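Local coordinates for protein UDP-N-acetylglucosamine 2-epimerase (Methanocaldococcus jannaschii, PDB 4NES) that probably catalyses the reversible epimerization at C-2 of UDP-N-acetylglucosamine to UDP-N-acetylmannosamine, working as a homodimer, at residues P18-L23 / L51-P56; Y201-L206 / E282-D287; H207-V212 / H241-K246. All blocks are in the same frame, centred on the assembly; numbering follows the deposited sequence.

In the fold
The three contacts belong to a two-domain GT-B fold with the nucleotides bound in the cleft. Contact 1 lies in the domain built on the sheet of strand 3-7; contacts 2 and 3 belong to the other, across the chain's centre, and the centres of both stand about 28 Å from that of contact 1. Contact 2 pairs two neighbouring strands, and contact 3 follows at their C-terminal ends, where the chain passes from strand 201-205 through L206 to H207; the two centres are about 15 Å apart. L206 O lies 2.5 Å from T244 OG1 and D287 OD1 2.8 Å from H207 N, probable hydrogen bonds that tie the strand ends to the pocket. Contact 3 itself touches both ligands.

Contact 1. Residues P18-L23 / L51-P56; sequences PIIRAL and LNLPNP
R21 reaches from helix 10-23 to the turn that follows helix 45-50 and grips two consecutive carbonyls with the two terminal nitrogens of its guanidinium. NH1 donates to L51 O at 2.6 Å, meeting the oxygen nearly end-on, with that oxygen lying in the guanidinium plane. NH2 donates to N52 O at 2.7 Å in a less regular way: the nitrogen stands above the plane of the N52 carbonyl, and the oxygen is tilted somewhat from the guanidinium plane. The side chain folds over to get there, bent at chi2 (-73°) and again at chi3 (86°), which turns its end toward the loop although its CB does not point that way. Over one face of the guanidinium lies the side-chain nitrogen ND2 of N52. Beside this polar clasp runs an apolar one. The CG2 branch of I20 meets CD2 of L53 at 3.8 Å and the ring carbon CD of P54 at 4.0 Å, the I20 and L53 side chains crossing at about a right angle.

In the next shell, E24 forms a salt bridge with R21 NH2, so the same nitrogen serves a carbonyl and a carboxylate. W30 of strand 30-34 packs against both I20 and P54, while I13 and S17, earlier on helix 10-23, touch L53. With a leucine in place of R21, the L51 and N52 carbonyls would probably lose these donors and E24 its charged mate, leaving the turn less firmly tied to the helix. N52 has a positive phi (57°) and closes a Schellman motif at the end of helix 45-50; the arginine thus clasps a helix C-terminus, joining two helices of the Rossmann-like domain that contains strand 3-7 in this GT-B fold.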
loop_
_atom_site.group_PDB
_atom_site.type_symbol
_atom_site.label_atom_id
_atom_site.label_comp_id
_atom_site.label_asym_id
_atom_site.label_seq_id
_atom_site.Cartn_x
_atom_site.Cartn_y
_atom_site.Cartn_z
ATOM N N PRO A 18 -15.695 -0.602 -21.193
ATOM C CA PRO A 18 -15.025 -0.645 -22.501
ATOM C C PRO A 18 -13.928 -1.699 -22.580
ATOM O O PRO A 18 -13.636 -2.195 -23.684
ATOM C CB PRO A 18 -14.422 0.754 -22.635
ATOM C CG PRO A 18 -15.276 1.626 -21.730
ATOM C CD PRO A 18 -15.595 0.735 -20.571
ATOM N N ILE A 19 -13.309 -2.028 -21.449
ATOM C CA ILE A 19 -12.314 -3.099 -21.419
ATOM C C ILE A 19 -12.982 -4.456 -21.621
ATOM O O ILE A 19 -12.503 -5.302 -22.402
ATOM C CB ILE A 19 -11.499 -3.048 -20.116
ATOM C CG1 ILE A 19 -10.570 -1.838 -20.177
ATOM C CG2 ILE A 19 -10.707 -4.333 -19.923
ATOM C CD1 ILE A 19 -9.989 -1.442 -18.840
ATOM N N ILE A 20 -14.117 -4.650 -20.961
ATOM C CA ILE A 20 -14.923 -5.845 -21.171
ATOM C C ILE A 20 -15.374 -5.962 -22.631
ATOM O O ILE A 20 -15.272 -7.053 -23.216
ATOM C CB ILE A 20 -16.117 -5.876 -20.193
ATOM C CG1 ILE A 20 -15.585 -6.071 -18.767
ATOM C CG2 ILE A 20 -17.135 -6.956 -20.586
ATOM C CD1 ILE A 20 -16.572 -5.752 -17.660
ATOM N N ARG A 21 -15.827 -4.864 -23.239
ATOM C CA ARG A 21 -16.226 -4.882 -24.659
ATOM C C ARG A 21 -15.067 -5.359 -25.537
ATOM O O ARG A 21 -15.241 -6.177 -26.463
ATOM C CB ARG A 21 -16.670 -3.489 -25.116
ATOM C CG ARG A 21 -18.054 -3.034 -24.643
ATOM C CD ARG A 21 -19.187 -3.765 -25.363
ATOM N NE ARG A 21 -19.518 -5.027 -24.711
ATOM C CZ ARG A 21 -20.326 -5.134 -23.659
ATOM N NH1 ARG A 21 -20.899 -4.054 -23.140
ATOM N NH2 ARG A 21 -20.565 -6.321 -23.125
ATOM N N ALA A 22 -13.872 -4.872 -25.225
ATOM C CA ALA A 22 -12.690 -5.251 -25.989
ATOM C C ALA A 22 -12.295 -6.710 -25.759
ATOM O O ALA A 22 -11.974 -7.424 -26.714
ATOM C CB ALA A 22 -11.536 -4.327 -25.675
ATOM N N LEU A 23 -12.318 -7.161 -24.506
ATOM C CA LEU A 23 -12.011 -8.553 -24.184
ATOM C C LEU A 23 -12.942 -9.544 -24.878
ATOM O O LEU A 23 -12.517 -10.647 -25.241
ATOM C CB LEU A 23 -12.063 -8.787 -22.676
ATOM C CG LEU A 23 -10.916 -8.194 -21.869
ATOM C CD1 LEU A 23 -11.244 -8.188 -20.377
ATOM C CD2 LEU A 23 -9.636 -8.975 -22.131
ATOM N N LEU A 51 -25.232 -1.991 -19.339
ATOM C CA LEU A 51 -23.976 -2.060 -20.075
ATOM C C LEU A 51 -23.730 -3.444 -20.665
ATOM O O LEU A 51 -22.664 -3.690 -21.234
ATOM C CB LEU A 51 -22.800 -1.620 -19.194
ATOM C CG LEU A 51 -22.932 -0.164 -18.726
ATOM C CD1 LEU A 51 -21.865 0.192 -17.714
ATOM C CD2 LEU A 51 -22.860 0.781 -19.911
ATOM N N ASN A 52 -24.719 -4.327 -20.526
ATOM C CA ASN A 52 -24.677 -5.648 -21.166
ATOM C C ASN A 52 -23.421 -6.421 -20.751
ATOM O O ASN A 52 -22.676 -6.949 -21.585
ATOM C CB ASN A 52 -24.772 -5.481 -22.691
ATOM C CG ASN A 52 -25.060 -6.776 -23.413
ATOM O OD1 ASN A 52 -25.752 -7.658 -22.901
ATOM N ND2 ASN A 52 -24.540 -6.888 -24.626
ATOM N N LEU A 53 -23.187 -6.480 -19.441
ATOM C CA LEU A 53 -21.995 -7.117 -18.888
ATOM C C LEU A 53 -22.322 -8.504 -18.356
ATOM O O LEU A 53 -23.428 -8.738 -17.864
ATOM C CB LEU A 53 -21.405 -6.264 -17.758
ATOM C CG LEU A 53 -21.025 -4.835 -18.140
ATOM C CD1 LEU A 53 -20.480 -4.106 -16.930
ATOM C CD2 LEU A 53 -20.022 -4.788 -19.285
ATOM N N PRO A 54 -21.354 -9.430 -18.441
ATOM C CA PRO A 54 -21.612 -10.784 -17.948
ATOM C C PRO A 54 -21.628 -10.843 -16.427
ATOM O O PRO A 54 -21.039 -9.986 -15.754
ATOM C CB PRO A 54 -20.415 -11.581 -18.479
ATOM C CG PRO A 54 -19.326 -10.572 -18.607
ATOM C CD PRO A 54 -20.014 -9.303 -19.039
ATOM N N ASN A 55 -22.297 -11.855 -15.889
ATOM C CA ASN A 55 -22.278 -12.085 -14.453
ATOM C C ASN A 55 -20.862 -12.349 -13.974
ATOM O O ASN A 55 -20.101 -13.068 -14.627
ATOM C CB ASN A 55 -23.142 -13.291 -14.084
ATOM C CG ASN A 55 -24.548 -13.190 -14.619
ATOM O OD1 ASN A 55 -25.156 -12.121 -14.608
ATOM N ND2 ASN A 55 -25.078 -14.313 -15.093
ATOM N N PRO A 56 -20.500 -11.764 -12.828
ATOM C CA PRO A 56 -19.222 -12.125 -12.216
ATOM C C PRO A 56 -19.149 -13.625 -11.939
ATOM O O PRO A 56 -20.166 -14.250 -11.617
ATOM C CB PRO A 56 -19.254 -11.365 -10.892
ATOM C CG PRO A 56 -20.097 -10.164 -11.171
ATOM C CD PRO A 56 -21.180 -10.677 -12.098
#

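Contact 2. Residues Y201-L206 / E282-D287; sequences YFLLTL and ELILTD
L283 lays its CD2 methyl over one face of the F202 ring, a CH-pi contact 3.8 Å from the ring centroid and displaced toward the rim. On the same side of the sheet, L285 CD1 approaches F202 CB, and L204 CD1 packs on L285 CB at 3.8 Å; I228 and I225 of helix 215-232 cover this layer. Strands 201-205 and 283-286 run parallel beneath this layer, their axes 21° apart. L203 bonds both ways, its N to L283 O and its O to L285 N (2.7 Å, almost straight at 179°), and T205 N continues the pattern to L285 O.

At one end, E282 N donates to Y201 O, and E282 OE1 nears the edge of the F202 ring while its salt bridge goes to K234. At the other end the T286 hydroxyl, anti to its own backbone N (chi1 -163°) and thereby brought beside T205, donates to T205 OG1 at 2.7 Å, the two side chains lying alongside each other. A water joins T205 OG1 to D287 OD1, whose carboxylate also accepts from the backbone N of H207 and of R208. The chemistry therefore shifts from an apolar core to a polar strand end that holds the backbone at H207 and R208, probably part of the active site.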
loop_
_atom_site.group_PDB
_atom_site.type_symbol
_atom_site.label_atom_id
_atom_site.label_comp_id
_atom_site.label_asym_id
_atom_site.label_seq_id
_atom_site.Cartn_x
_atom_site.Cartn_y
_atom_site.Cartn_z
ATOM N N TYR A 201 -31.993 23.394 -15.728
ATOM C CA TYR A 201 -31.694 22.880 -14.396
ATOM C C TYR A 201 -30.198 22.733 -14.176
ATOM O O TYR A 201 -29.426 22.688 -15.132
ATOM C CB TYR A 201 -32.380 21.532 -14.154
ATOM C CG TYR A 201 -31.911 20.430 -15.085
ATOM C CD1 TYR A 201 -32.536 20.214 -16.302
ATOM C CD2 TYR A 201 -30.842 19.606 -14.743
ATOM C CE1 TYR A 201 -32.118 19.209 -17.164
ATOM C CE2 TYR A 201 -30.409 18.600 -15.603
ATOM C CZ TYR A 201 -31.054 18.407 -16.810
ATOM O OH TYR A 201 -30.659 17.419 -17.684
ATOM N N PHE A 202 -29.792 22.688 -12.910
ATOM C CA PHE A 202 -28.431 22.308 -12.556
ATOM C C PHE A 202 -28.502 20.882 -12.032
ATOM O O PHE A 202 -29.447 20.523 -11.332
ATOM C CB PHE A 202 -27.852 23.199 -11.456
ATOM C CG PHE A 202 -27.668 24.650 -11.845
ATOM C CD1 PHE A 202 -27.798 25.071 -13.161
ATOM C CD2 PHE A 202 -27.338 25.586 -10.872
ATOM C CE1 PHE A 202 -27.628 26.410 -13.497
ATOM C CE2 PHE A 202 -27.156 26.924 -11.202
ATOM C CZ PHE A 202 -27.298 27.335 -12.510
ATOM N N LEU A 203 -27.505 20.072 -12.374
ATOM C CA LEU A 203 -27.429 18.701 -11.888
ATOM C C LEU A 203 -26.403 18.601 -10.764
ATOM O O LEU A 203 -25.271 19.071 -10.908
ATOM C CB LEU A 203 -27.027 17.777 -13.040
ATOM C CG LEU A 203 -26.947 16.276 -12.752
ATOM C CD1 LEU A 203 -28.310 15.680 -12.398
ATOM C CD2 LEU A 203 -26.343 15.559 -13.939
ATOM N N LEU A 204 -26.791 17.986 -9.649
ATOM C CA LEU A 204 -25.918 17.876 -8.487
ATOM C C LEU A 204 -25.687 16.428 -8.061
ATOM O O LEU A 204 -26.637 15.652 -7.966
ATOM C CB LEU A 204 -26.537 18.651 -7.319
ATOM C CG LEU A 204 -25.889 18.541 -5.936
ATOM C CD1 LEU A 204 -24.513 19.184 -5.901
ATOM C CD2 LEU A 204 -26.812 19.167 -4.881
ATOM N N THR A 205 -24.428 16.072 -7.806
ATOM C CA THR A 205 -24.109 14.859 -7.048
ATOM C C THR A 205 -23.067 15.207 -6.000
ATOM O O THR A 205 -22.234 16.071 -6.228
ATOM C CB THR A 205 -23.603 13.665 -7.917
ATOM O OG1 THR A 205 -22.242 13.882 -8.324
ATOM C CG2 THR A 205 -24.509 13.404 -9.126
ATOM N N LEU A 206 -23.117 14.541 -4.852
ATOM C CA LEU A 206 -22.201 14.835 -3.763
ATOM C C LEU A 206 -22.031 13.592 -2.917
ATOM O O LEU A 206 -23.014 13.103 -2.355
ATOM C CB LEU A 206 -22.769 15.961 -2.882
ATOM C CG LEU A 206 -21.797 16.556 -1.858
ATOM C CD1 LEU A 206 -20.868 17.539 -2.551
ATOM C CD2 LEU A 206 -22.542 17.234 -0.718
ATOM N N GLU A 282 -27.857 22.626 -17.567
ATOM C CA GLU A 282 -27.262 23.922 -17.886
ATOM C C GLU A 282 -25.876 24.002 -17.259
ATOM O O GLU A 282 -24.950 24.589 -17.824
ATOM C CB GLU A 282 -28.136 25.077 -17.406
ATOM C CG GLU A 282 -27.576 26.450 -17.784
ATOM C CD GLU A 282 -28.504 27.590 -17.425
ATOM O OE1 GLU A 282 -29.374 27.405 -16.550
ATOM O OE2 GLU A 282 -28.355 28.679 -18.020
ATOM N N LEU A 283 -25.738 23.399 -16.087
ATOM C CA LEU A 283 -24.418 23.233 -15.501
ATOM C C LEU A 283 -24.446 22.082 -14.496
ATOM O O LEU A 283 -25.516 21.656 -14.050
ATOM C CB LEU A 283 -23.882 24.560 -14.939
ATOM C CG LEU A 283 -24.009 25.019 -13.500
ATOM C CD1 LEU A 283 -22.863 24.444 -12.733
ATOM C CD2 LEU A 283 -23.974 26.548 -13.421
ATOM N N ILE A 284 -23.273 21.516 -14.227
ATOM C CA ILE A 284 -23.147 20.371 -13.340
ATOM C C ILE A 284 -22.371 20.769 -12.077
ATOM O O ILE A 284 -21.340 21.431 -12.158
ATOM C CB ILE A 284 -22.461 19.196 -14.079
ATOM C CG1 ILE A 284 -23.400 18.631 -15.152
ATOM C CG2 ILE A 284 -22.033 18.122 -13.092
ATOM C CD1 ILE A 284 -22.714 17.755 -16.196
ATOM N N LEU A 285 -22.901 20.400 -10.910
ATOM C CA LEU A 285 -22.250 20.666 -9.631
ATOM C C LEU A 285 -21.936 19.328 -9.007
ATOM O O LEU A 285 -22.826 18.500 -8.835
ATOM C CB LEU A 285 -23.206 21.402 -8.697
ATOM C CG LEU A 285 -23.935 22.616 -9.261
ATOM C CD1 LEU A 285 -25.119 23.003 -8.371
ATOM C CD2 LEU A 285 -22.966 23.748 -9.360
ATOM N N THR A 286 -20.677 19.086 -8.662
ATOM C CA THR A 286 -20.327 17.746 -8.225
ATOM C C THR A 286 -19.074 17.687 -7.373
ATOM O O THR A 286 -18.236 18.598 -7.396
ATOM C CB THR A 286 -20.137 16.826 -9.457
ATOM O OG1 THR A 286 -20.180 15.446 -9.065
ATOM C CG2 THR A 286 -18.817 17.115 -10.168
ATOM N N ASP A 287 -18.939 16.587 -6.638
ATOM C CA ASP A 287 -17.636 16.218 -6.101
ATOM C C ASP A 287 -17.186 14.834 -6.591
ATOM O O ASP A 287 -16.232 14.260 -6.060
ATOM C CB ASP A 287 -17.564 16.343 -4.567
ATOM C CG ASP A 287 -18.423 15.321 -3.838
ATOM O OD1 ASP A 287 -19.043 14.463 -4.490
ATOM O OD2 ASP A 287 -18.446 15.356 -2.588
HETATM O O HOH W 1 -20.584 12.981 -6.288
#

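Contact 3. Residues H207-V212 / H241-K246; sequences HRAENV and HPRTKK. With UD1 (uridine-diphosphate-N-acetylglucosamine), chain B; UDP (uridine-5'-diphosphate), chain C.
O4' of the N-acetylglucosamine of UD1 takes two hydrogen bonds: H207 NE2 donates to it at 2.9 Å, nearly straight (171°) and at the edge of the imidazole, and R208 NH2 donates at 2.9 Å. The other terminal nitrogen of R208, NH1, bonds O2B of the UDP diphosphate, so one guanidinium spans both ligands; E129 forms a salt bridge with R208 NH2 and itself bonds UD1.

The imidazoles of H207 and H241 lie almost parallel, planes 10° apart, but slid so that they barely overlap, with H241 CD2 over a face of H207. The H241 ring is held at both nitrogens: ND1 accepts from R243 N in the ring plane, capping helix 242-250, and NE2 donates to UD1 O6' along a more bent path. R243 is extended from CG to NE, CG lying anti to the backbone N (chi1 -171°), and this stretch carries NH1 2.9 Å from the phosphate oxygen O1B of UD1. On its way it passes V212 CG2 with its CD, and A209 CB covers one face of its guanidinium, while NH2 has a salt bridge to D213. K246 NZ bonds O2' of the UD1 ribose at 2.9 Å.

T244 OG1, hydrogen-bonded to L206 O, sits against CA and CB of H207 and so backs H207, probably the active-site histidine. Cationic side chains here meet the diphosphates of both nucleotides and would be expected to offset their negative charge, while the imidazoles and R208 hold O4' and O6' of the N-acetylglucosamine.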
loop_
_atom_site.group_PDB
_atom_site.type_symbol
_atom_site.label_atom_id
_atom_site.label_comp_id
_atom_site.label_asym_id
_atom_site.label_seq_id
_atom_site.Cartn_x
_atom_site.Cartn_y
_atom_site.Cartn_z
ATOM N N HIS A 207 -20.803 13.092 -2.790
ATOM C CA HIS A 207 -20.572 11.907 -1.955
ATOM C C HIS A 207 -19.161 11.714 -1.389
ATOM O O HIS A 207 -18.913 10.703 -0.735
ATOM C CB HIS A 207 -21.005 10.619 -2.681
ATOM C CG HIS A 207 -20.035 10.139 -3.721
ATOM N ND1 HIS A 207 -20.043 10.589 -5.020
ATOM C CD2 HIS A 207 -19.027 9.227 -3.643
ATOM C CE1 HIS A 207 -19.086 9.983 -5.701
ATOM N NE2 HIS A 207 -18.454 9.155 -4.889
ATOM N N ARG A 208 -18.233 12.633 -1.644
ATOM C CA ARG A 208 -16.875 12.471 -1.096
ATOM C C ARG A 208 -16.962 12.361 0.415
ATOM O O ARG A 208 -17.696 13.122 1.052
ATOM C CB ARG A 208 -15.976 13.660 -1.442
ATOM C CG ARG A 208 -15.624 13.818 -2.920
ATOM C CD ARG A 208 -14.348 13.088 -3.329
ATOM N NE ARG A 208 -14.444 11.633 -3.257
ATOM C CZ ARG A 208 -15.021 10.866 -4.171
ATOM N NH1 ARG A 208 -15.612 11.405 -5.236
ATOM N NH2 ARG A 208 -15.028 9.548 -4.005
ATOM N N ALA A 209 -16.201 11.438 0.994
ATOM C CA ALA A 209 -16.205 11.251 2.441
ATOM C C ALA A 209 -15.916 12.563 3.167
ATOM O O ALA A 209 -16.572 12.897 4.165
ATOM C CB ALA A 209 -15.193 10.187 2.845
ATOM N N GLU A 210 -14.950 13.321 2.655
ATOM C CA GLU A 210 -14.520 14.549 3.329
ATOM C C GLU A 210 -15.584 15.651 3.281
ATOM O O GLU A 210 -15.516 16.619 4.040
ATOM C CB GLU A 210 -13.196 15.045 2.742
ATOM C CG GLU A 210 -13.209 15.246 1.228
ATOM C CD GLU A 210 -12.788 14.011 0.424
ATOM O OE1 GLU A 210 -12.883 12.869 0.919
ATOM O OE2 GLU A 210 -12.357 14.199 -0.729
ATOM N N ASN A 211 -16.571 15.502 2.399
ATOM C CA ASN A 211 -17.659 16.474 2.283
ATOM C C ASN A 211 -18.924 16.083 3.024
ATOM O O ASN A 211 -19.641 16.944 3.531
ATOM C CB ASN A 211 -18.044 16.688 0.814
ATOM C CG ASN A 211 -17.125 17.652 0.095
ATOM O OD1 ASN A 211 -16.498 18.514 0.709
ATOM N ND2 ASN A 211 -17.061 17.526 -1.227
ATOM N N VAL A 212 -19.236 14.795 3.061
ATOM C CA VAL A 212 -20.534 14.391 3.584
ATOM C C VAL A 212 -20.447 13.768 4.974
ATOM O O VAL A 212 -21.452 13.684 5.675
ATOM C CB VAL A 212 -21.296 13.442 2.608
ATOM C CG1 VAL A 212 -21.387 14.049 1.199
ATOM C CG2 VAL A 212 -20.629 12.059 2.555
ATOM N N HIS A 241 -26.397 9.851 -3.495
ATOM C CA HIS A 241 -25.650 8.638 -3.175
ATOM C C HIS A 241 -26.123 8.119 -1.822
ATOM O O HIS A 241 -26.450 8.913 -0.946
ATOM C CB HIS A 241 -24.173 9.021 -3.100
ATOM C CG HIS A 241 -23.226 7.864 -3.000
ATOM N ND1 HIS A 241 -23.103 7.086 -1.869
ATOM C CD2 HIS A 241 -22.286 7.409 -3.870
ATOM C CE1 HIS A 241 -22.167 6.177 -2.060
ATOM N NE2 HIS A 241 -21.645 6.357 -3.259
ATOM N N PRO A 242 -26.177 6.792 -1.645
ATOM C CA PRO A 242 -26.684 6.279 -0.363
ATOM C C PRO A 242 -25.851 6.688 0.861
ATOM O O PRO A 242 -26.424 6.841 1.938
ATOM C CB PRO A 242 -26.677 4.762 -0.556
ATOM C CG PRO A 242 -25.725 4.514 -1.705
ATOM C CD PRO A 242 -25.917 5.710 -2.611
ATOM N N ARG A 243 -24.541 6.861 0.713
ATOM C CA ARG A 243 -23.742 7.389 1.819
ATOM C C ARG A 243 -24.268 8.760 2.221
ATOM O O ARG A 243 -24.456 9.063 3.404
ATOM C CB ARG A 243 -22.283 7.525 1.393
ATOM C CG ARG A 243 -21.337 7.862 2.529
ATOM C CD ARG A 243 -20.013 8.405 2.010
ATOM N NE ARG A 243 -19.012 8.433 3.074
ATOM C CZ ARG A 243 -18.083 7.503 3.250
ATOM N NH1 ARG A 243 -17.989 6.466 2.421
ATOM N NH2 ARG A 243 -17.232 7.615 4.260
ATOM N N THR A 244 -24.506 9.598 1.224
ATOM C CA THR A 244 -24.923 10.969 1.449
ATOM C C THR A 244 -26.318 11.059 2.052
ATOM O O THR A 244 -26.562 11.895 2.924
ATOM C CB THR A 244 -24.835 11.742 0.141
ATOM O OG1 THR A 244 -23.520 11.553 -0.396
ATOM C CG2 THR A 244 -25.110 13.227 0.353
ATOM N N LYS A 245 -27.226 10.196 1.604
ATOM C CA LYS A 245 -28.560 10.149 2.197
ATOM C C LYS A 245 -28.460 9.825 3.684
ATOM O O LYS A 245 -29.123 10.457 4.513
ATOM C CB LYS A 245 -29.425 9.110 1.479
ATOM C CG LYS A 245 -30.877 9.108 1.944
ATOM C CD LYS A 245 -31.742 8.222 1.064
ATOM C CE LYS A 245 -33.217 8.407 1.393
ATOM N NZ LYS A 245 -34.098 7.647 0.466
ATOM N N LYS A 246 -27.607 8.857 4.012
ATOM C CA LYS A 246 -27.444 8.400 5.390
ATOM C C LYS A 246 -26.883 9.524 6.246
ATOM O O LYS A 246 -27.359 9.767 7.362
ATOM C CB LYS A 246 -26.534 7.169 5.438
ATOM C CG LYS A 246 -26.172 6.719 6.847
ATOM C CD LYS A 246 -25.336 5.452 6.813
ATOM C CE LYS A 246 -23.947 5.724 6.272
ATOM N NZ LYS A 246 -23.137 4.478 6.283
HETATM C "C1'" UD1 B . -16.908 4.307 -2.607
HETATM C "C2'" UD1 B . -15.482 4.677 -2.878
HETATM C "C3'" UD1 B . -15.385 5.944 -3.580
HETATM C "C4'" UD1 B . -16.199 5.997 -4.802
HETATM C "C5'" UD1 B . -17.610 5.550 -4.518
HETATM C "C6'" UD1 B . -18.417 5.395 -5.751
HETATM C "C7'" UD1 B . -13.846 3.795 -1.110
HETATM C "C8'" UD1 B . -13.162 4.059 0.199
HETATM N "N2'" UD1 B . -14.749 4.814 -1.594
HETATM O "O1'" UD1 B . -17.468 5.256 -1.772
HETATM O "O3'" UD1 B . -14.007 6.203 -3.906
HETATM O "O4'" UD1 B . -16.219 7.309 -5.341
HETATM O "O5'" UD1 B . -17.621 4.279 -3.876
HETATM O "O6'" UD1 B . -19.760 5.667 -5.600
HETATM O "O7'" UD1 B . -13.643 2.750 -1.732
HETATM N N1 UD1 B . -24.084 2.112 0.542
HETATM C C2 UD1 B . -25.268 1.568 0.251
HETATM N N3 UD1 B . -25.392 0.730 -0.776
HETATM C C4 UD1 B . -24.336 0.400 -1.532
HETATM C C5 UD1 B . -23.091 0.948 -1.259
HETATM C C6 UD1 B . -22.984 1.827 -0.194
HETATM O O2 UD1 B . -26.251 1.840 0.912
HETATM O O4 UD1 B . -24.485 -0.463 -2.579
HETATM C C1B UD1 B . -23.931 3.060 1.671
HETATM C C2B UD1 B . -23.706 2.424 2.983
HETATM O "O2'" UD1 B . -24.335 3.182 3.987
HETATM C C3B UD1 B . -22.271 2.489 3.141
HETATM C C4B UD1 B . -21.952 3.804 2.530
HETATM O O4B UD1 B . -22.839 3.954 1.439
HETATM O O3B UD1 B . -21.821 2.384 4.469
HETATM C C5B UD1 B . -20.551 3.888 2.039
HETATM O O5B UD1 B . -20.152 2.844 1.188
HETATM P PA UD1 B . -18.656 2.668 0.811
HETATM O O1A UD1 B . -17.869 2.435 2.064
HETATM O O2A UD1 B . -18.539 1.536 -0.157
HETATM O O3A UD1 B . -18.128 4.014 0.214
HETATM P PB UD1 B . -18.754 4.955 -0.911
HETATM O O1B UD1 B . -19.158 6.235 -0.257
HETATM O O2B UD1 B . -19.812 4.232 -1.700
HETATM N N1 UDP C . -23.596 7.878 -12.335
HETATM C C2 UDP C . -24.699 7.181 -12.696
HETATM N N3 UDP C . -25.878 7.429 -12.086
HETATM C C4 UDP C . -26.008 8.355 -11.110
HETATM C C5 UDP C . -24.887 9.093 -10.707
HETATM C C6 UDP C . -23.674 8.816 -11.347
HETATM O O2 UDP C . -24.635 6.324 -13.581
HETATM O O4 UDP C . -27.245 8.564 -10.508
HETATM C "C1'" UDP C . -22.272 7.621 -12.930
HETATM C "C2'" UDP C . -21.606 8.701 -13.604
HETATM O "O2'" UDP C . -22.126 8.872 -14.903
HETATM C "C3'" UDP C . -20.192 8.306 -13.554
HETATM C "C4'" UDP C . -20.091 7.504 -12.344
HETATM O "O4'" UDP C . -21.394 7.333 -11.844
HETATM O "O3'" UDP C . -19.773 7.544 -14.652
HETATM C "C5'" UDP C . -19.295 8.148 -11.260
HETATM O "O5'" UDP C . -19.328 7.402 -10.068
HETATM P PA UDP C . -19.257 8.077 -8.636
HETATM O O1A UDP C . -20.154 7.288 -7.706
HETATM O O2A UDP C . -19.668 9.529 -8.747
HETATM O O3A UDP C . -17.787 7.916 -8.088
HETATM P PB UDP C . -16.413 8.603 -8.405
HETATM O O1B UDP C . -16.277 8.829 -9.903
HETATM O O2B UDP C . -16.321 9.887 -7.623
HETATM O O3B UDP C . -15.428 7.591 -7.889
#